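Local coordinates for protein prolyl endopeptidase (Myxococcus xanthus, PDB 2BKL) that probably hydrolyses oligopeptides on the carboxyl side of proline, and to a lesser extent alanine, as a serine peptidase of the prolyl oligopeptidase family, at residues Lys502-Glu514 against Leu537-Tyr550. Sequence-based numbering, arbitrary orientation.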
loop_
_atom_site.group_PDB
_atom_site.type_symbol
_atom_site.label_atom_id
_atom_site.label_comp_id
_atom_site.label_asym_id
_atom_site.label_seq_id
_atom_site.Cartn_x
_atom_site.Cartn_y
_atom_site.Cartn_z
ATOM N N LYS A 502 -18.855 5.855 2.881
ATOM C CA LYS A 502 -17.773 5.317 3.714
ATOM C C LYS A 502 -18.259 4.486 4.894
ATOM O O LYS A 502 -17.611 3.495 5.270
ATOM C CB LYS A 502 -16.851 6.444 4.184
ATOM C CG LYS A 502 -15.604 5.994 4.940
ATOM C CD LYS A 502 -14.653 5.172 4.049
ATOM C CE LYS A 502 -13.354 4.861 4.758
ATOM N NZ LYS A 502 -12.401 4.101 3.879
ATOM N N GLN A 503 -19.403 4.863 5.472
ATOM C CA GLN A 503 -19.934 4.138 6.602
ATOM C C GLN A 503 -20.180 2.674 6.264
ATOM O O GLN A 503 -20.150 1.815 7.148
ATOM C CB GLN A 503 -21.213 4.783 7.141
ATOM C CG GLN A 503 -21.838 4.113 8.352
ATOM C CD GLN A 503 -20.926 4.064 9.536
ATOM O OE1 GLN A 503 -20.272 5.065 9.836
ATOM N NE2 GLN A 503 -20.939 2.949 10.285
ATOM N N ASN A 504 -20.463 2.350 4.999
ATOM C CA ASN A 504 -20.625 0.939 4.625
ATOM C C ASN A 504 -19.391 0.092 4.951
ATOM O O ASN A 504 -19.502 -1.079 5.284
ATOM C CB ASN A 504 -20.891 0.797 3.146
ATOM C CG ASN A 504 -22.273 1.282 2.705
ATOM O OD1 ASN A 504 -23.221 1.364 3.484
ATOM N ND2 ASN A 504 -22.394 1.581 1.418
ATOM N N VAL A 505 -18.196 0.672 4.856
ATOM C CA VAL A 505 -16.971 -0.042 5.137
ATOM C C VAL A 505 -16.970 -0.440 6.604
ATOM O O VAL A 505 -16.646 -1.579 6.963
ATOM C CB VAL A 505 -15.750 0.849 4.885
ATOM C CG1 VAL A 505 -14.479 0.133 5.185
ATOM C CG2 VAL A 505 -15.756 1.331 3.453
ATOM N N PHE A 506 -17.307 0.509 7.464
ATOM C CA PHE A 506 -17.348 0.277 8.882
ATOM C C PHE A 506 -18.424 -0.724 9.243
ATOM O O PHE A 506 -18.176 -1.643 10.036
ATOM C CB PHE A 506 -17.506 1.597 9.656
ATOM C CG PHE A 506 -16.559 2.710 9.205
ATOM C CD1 PHE A 506 -15.278 2.431 8.794
ATOM C CD2 PHE A 506 -16.986 4.030 9.186
ATOM C CE1 PHE A 506 -14.427 3.440 8.405
ATOM C CE2 PHE A 506 -16.118 5.059 8.774
ATOM C CZ PHE A 506 -14.856 4.756 8.404
ATOM N N ASP A 507 -19.580 -0.608 8.597
ATOM C CA ASP A 507 -20.645 -1.600 8.805
ATOM C C ASP A 507 -20.221 -3.013 8.384
ATOM O O ASP A 507 -20.491 -3.982 9.086
ATOM C CB ASP A 507 -21.911 -1.192 8.104
ATOM C CG ASP A 507 -22.550 0.034 8.681
ATOM O OD1 ASP A 507 -22.284 0.405 9.851
ATOM O OD2 ASP A 507 -23.350 0.659 7.988
ATOM N N ASP A 508 -19.516 -3.137 7.267
ATOM C CA ASP A 508 -18.967 -4.422 6.858
ATOM C C ASP A 508 -18.016 -4.972 7.903
ATOM O O ASP A 508 -17.999 -6.161 8.147
ATOM C CB ASP A 508 -18.233 -4.317 5.520
ATOM C CG ASP A 508 -19.131 -4.038 4.344
ATOM O OD1 ASP A 508 -20.387 -4.071 4.450
ATOM O OD2 ASP A 508 -18.600 -3.721 3.250
ATOM N N PHE A 509 -17.220 -4.119 8.548
ATOM C CA PHE A 509 -16.252 -4.595 9.540
ATOM C C PHE A 509 -16.929 -4.993 10.836
ATOM O O PHE A 509 -16.579 -6.030 11.407
ATOM C CB PHE A 509 -15.218 -3.497 9.793
ATOM C CG PHE A 509 -13.897 -3.975 10.362
ATOM C CD1 PHE A 509 -13.121 -4.919 9.726
ATOM C CD2 PHE A 509 -13.423 -3.452 11.538
ATOM C CE1 PHE A 509 -11.884 -5.296 10.224
ATOM C CE2 PHE A 509 -12.181 -3.834 12.042
ATOM C CZ PHE A 509 -11.421 -4.764 11.373
ATOM N N HIS A 510 -17.878 -4.176 11.317
ATOM C CA HIS A 510 -18.630 -4.592 12.498
ATOM C C HIS A 510 -19.283 -5.986 12.258
ATOM O O HIS A 510 -19.290 -6.823 13.146
ATOM C CB HIS A 510 -19.736 -3.644 12.855
ATOM C CG HIS A 510 -19.311 -2.257 13.237
ATOM N ND1 HIS A 510 -18.392 -2.002 14.231
ATOM C CD2 HIS A 510 -19.762 -1.050 12.807
ATOM C CE1 HIS A 510 -18.280 -0.691 14.378
ATOM N NE2 HIS A 510 -19.085 -0.089 13.515
ATOM N N ALA A 511 -19.826 -6.211 11.067
ATOM C CA ALA A 511 -20.479 -7.476 10.746
ATOM C C ALA A 511 -19.483 -8.626 10.714
ATOM O O ALA A 511 -19.848 -9.751 11.059
ATOM C CB ALA A 511 -21.245 -7.352 9.441
ATOM N N ALA A 512 -18.237 -8.386 10.306
ATOM C CA ALA A 512 -17.205 -9.434 10.357
ATOM C C ALA A 512 -16.947 -9.829 11.809
ATOM O O ALA A 512 -16.838 -11.021 12.115
ATOM C CB ALA A 512 -15.922 -8.959 9.724
ATOM N N ALA A 513 -16.856 -8.836 12.691
ATOM C CA ALA A 513 -16.640 -9.110 14.096
ATOM C C ALA A 513 -17.782 -9.889 14.693
ATOM O O ALA A 513 -17.574 -10.819 15.471
ATOM C CB ALA A 513 -16.434 -7.811 14.865
ATOM N N GLU A 514 -18.995 -9.549 14.301
ATOM C CA GLU A 514 -20.161 -10.273 14.794
ATOM C C GLU A 514 -20.163 -11.710 14.241
ATOM O O GLU A 514 -20.509 -12.657 14.955
ATOM C CB GLU A 514 -21.453 -9.588 14.384
ATOM C CG GLU A 514 -21.716 -8.275 15.121
ATOM C CD GLU A 514 -22.840 -7.442 14.480
ATOM O OE1 GLU A 514 -23.030 -7.457 13.245
ATOM O OE2 GLU A 514 -23.580 -6.797 15.241
ATOM N N LEU A 537 -8.003 4.490 10.344
ATOM C CA LEU A 537 -9.317 5.112 10.367
ATOM C C LEU A 537 -10.381 4.039 10.644
ATOM O O LEU A 537 -11.253 4.221 11.489
ATOM C CB LEU A 537 -9.574 5.811 9.028
ATOM C CG LEU A 537 -10.999 6.257 8.765
ATOM C CD1 LEU A 537 -11.463 7.251 9.817
ATOM C CD2 LEU A 537 -11.097 6.852 7.403
ATOM N N LEU A 538 -10.288 2.925 9.906
ATOM C CA LEU A 538 -11.223 1.812 10.083
ATOM C C LEU A 538 -11.359 1.382 11.521
ATOM O O LEU A 538 -12.466 1.308 12.061
ATOM C CB LEU A 538 -10.792 0.620 9.247
ATOM C CG LEU A 538 -11.542 -0.684 9.519
ATOM C CD1 LEU A 538 -13.000 -0.554 9.111
ATOM C CD2 LEU A 538 -10.854 -1.789 8.747
ATOM N N VAL A 539 -10.243 1.092 12.175
ATOM C CA VAL A 539 -10.322 0.571 13.550
ATOM C C VAL A 539 -10.688 1.654 14.562
ATOM O O VAL A 539 -11.317 1.359 15.579
ATOM C CB VAL A 539 -9.089 -0.281 13.981
ATOM C CG1 VAL A 539 -8.942 -1.448 13.059
ATOM C CG2 VAL A 539 -7.815 0.533 14.050
ATOM N N GLY A 540 -10.302 2.901 14.306
ATOM C CA GLY A 540 -10.770 4.001 15.121
ATOM C C GLY A 540 -12.262 4.216 15.061
ATOM O O GLY A 540 -12.915 4.466 16.100
ATOM N N ALA A 541 -12.839 4.095 13.858
ATOM C CA ALA A 541 -14.279 4.181 13.662
ATOM C C ALA A 541 -14.971 2.995 14.350
ATOM O O ALA A 541 -15.958 3.148 15.039
ATOM C CB ALA A 541 -14.596 4.235 12.174
ATOM N N ALA A 542 -14.397 1.817 14.187
ATOM C CA ALA A 542 -15.007 0.619 14.751
ATOM C C ALA A 542 -15.060 0.755 16.280
ATOM O O ALA A 542 -16.097 0.480 16.886
ATOM C CB ALA A 542 -14.244 -0.608 14.340
ATOM N N MET A 543 -13.961 1.203 16.905
ATOM C CA MET A 543 -13.898 1.215 18.370
ATOM C C MET A 543 -14.731 2.332 18.959
ATOM O O MET A 543 -15.191 2.210 20.084
ATOM C CB MET A 543 -12.467 1.251 18.870
ATOM C CG MET A 543 -11.802 2.549 18.847
ATOM S SD MET A 543 -10.197 2.534 19.754
ATOM C CE MET A 543 -10.478 2.606 21.254
ATOM N N THR A 544 -14.934 3.425 18.216
ATOM C CA THR A 544 -15.769 4.517 18.716
ATOM C C THR A 544 -17.254 4.260 18.498
ATOM O O THR A 544 -18.090 4.732 19.279
ATOM C CB THR A 544 -15.361 5.892 18.124
ATOM O OG1 THR A 544 -15.267 5.840 16.704
ATOM C CG2 THR A 544 -13.974 6.363 18.650
ATOM N N GLN A 545 -17.602 3.536 17.439
ATOM C CA GLN A 545 -19.013 3.204 17.146
ATOM C C GLN A 545 -19.579 2.054 17.955
ATOM O O GLN A 545 -20.713 2.129 18.443
ATOM C CB GLN A 545 -19.182 2.902 15.648
ATOM C CG GLN A 545 -18.938 4.129 14.793
ATOM C CD GLN A 545 -19.182 3.922 13.320
ATOM O OE1 GLN A 545 -19.355 2.796 12.843
ATOM N NE2 GLN A 545 -19.185 5.025 12.573
ATOM N N ARG A 546 -18.811 0.978 18.069
ATOM C CA ARG A 546 -19.280 -0.257 18.677
ATOM C C ARG A 546 -18.191 -0.855 19.541
ATOM O O ARG A 546 -17.726 -1.973 19.298
ATOM C CB ARG A 546 -19.707 -1.255 17.612
ATOM C CG ARG A 546 -20.831 -0.768 16.731
ATOM C CD ARG A 546 -22.164 -0.918 17.308
ATOM N NE ARG A 546 -22.547 -2.297 17.639
ATOM C CZ ARG A 546 -22.912 -3.271 16.793
ATOM N NH1 ARG A 546 -22.945 -3.133 15.479
ATOM N NH2 ARG A 546 -23.275 -4.443 17.308
ATOM N N PRO A 547 -17.774 -0.138 20.576
ATOM C CA PRO A 547 -16.677 -0.601 21.428
ATOM C C PRO A 547 -16.946 -1.975 22.059
ATOM O O PRO A 547 -15.991 -2.736 22.265
ATOM C CB PRO A 547 -16.558 0.514 22.485
ATOM C CG PRO A 547 -17.909 1.193 22.481
ATOM C CD PRO A 547 -18.326 1.156 21.043
ATOM N N GLU A 548 -18.207 -2.289 22.314
ATOM C CA GLU A 548 -18.584 -3.546 22.925
ATOM C C GLU A 548 -18.291 -4.781 22.108
ATOM O O GLU A 548 -18.293 -5.876 22.645
ATOM C CB GLU A 548 -20.063 -3.504 23.341
ATOM C CG GLU A 548 -21.066 -3.631 22.212
ATOM C CD GLU A 548 -21.307 -2.368 21.367
ATOM O OE1 GLU A 548 -20.743 -1.277 21.629
ATOM O OE2 GLU A 548 -22.157 -2.454 20.454
ATOM N N LEU A 549 -18.026 -4.627 20.820
ATOM C CA LEU A 549 -17.710 -5.792 19.970
ATOM C C LEU A 549 -16.258 -6.261 20.068
ATOM O O LEU A 549 -15.948 -7.342 19.580
ATOM C CB LEU A 549 -18.008 -5.490 18.500
ATOM C CG LEU A 549 -19.428 -5.202 18.074
ATOM C CD1 LEU A 549 -19.517 -4.919 16.578
ATOM C CD2 LEU A 549 -20.342 -6.355 18.429
ATOM N N TYR A 550 -15.388 -5.465 20.672
ATOM C CA TYR A 550 -13.945 -5.637 20.562
ATOM C C TYR A 550 -13.258 -5.636 21.917
ATOM O O TYR A 550 -13.659 -4.896 22.824
ATOM C CB TYR A 550 -13.363 -4.510 19.703
ATOM C CG TYR A 550 -14.104 -4.293 18.392
ATOM C CD1 TYR A 550 -14.001 -5.216 17.354
ATOM C CD2 TYR A 550 -14.918 -3.190 18.190
ATOM C CE1 TYR A 550 -14.667 -5.025 16.177
ATOM C CE2 TYR A 550 -15.616 -2.979 17.011
ATOM C CZ TYR A 550 -15.488 -3.915 15.992
ATOM O OH TYR A 550 -16.188 -3.744 14.838
HETATM O O HOH W 1 -17.782 -9.136 18.237
#
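His-510 bridges Gln-545, Arg-546 and Tyr-550, a worked example of how one imidazole can tie a helix to both another helix and the chain that follows it, through its 3-10 segment to Tyr-550. Its CB rests against Leu-549 CD1 at 3.9 Å. With CG anti to the carbonyl carbon, near Tyr-550 OH, the ring reaches across to 537-550, where Arg-546 CG lies over one face in a CH-pi contact. ND1 and Tyr-550 OH share a hydrogen bond of 2.9 Å; the ring edge at CE1 faces Ala-542 O, in plane; CD2 lies near Gln-545 OE1; and at the tip NE2 donates to Gln-545 OE1 (3.0 Å, 170°), in plane and on a lone pair.

That oxygen also accepts from Gln-503 NE2 at 3.0 Å, while Gln-545 NE2 returns a bond to Gln-503 OE1 of 2.9 Å, pairing the amides with planes 32° apart. Gln-503 NE2 also donates a hydrogen bond to Asp-507 OD1 from above the carboxylate plane; an alanine here would probably strip the Gln-545 amide of both bonds to Gln-503, leave Asp-507 OD1 without this donor and let the amide turn more freely. Alongside, Ala-541 CB sits 3.6 Å from the Phe-506 ring centroid, and Leu-538 CD2 lies over one face of Phe-509.

Helix 534-545 follows the probable nucleophile elbow at Ser-533; in this alpha/beta-hydrolase domain segments 503-514 and 537-545 cross at -68°, their apolar seam flanked by directional polar bonds that fix the amide and imidazole orientations.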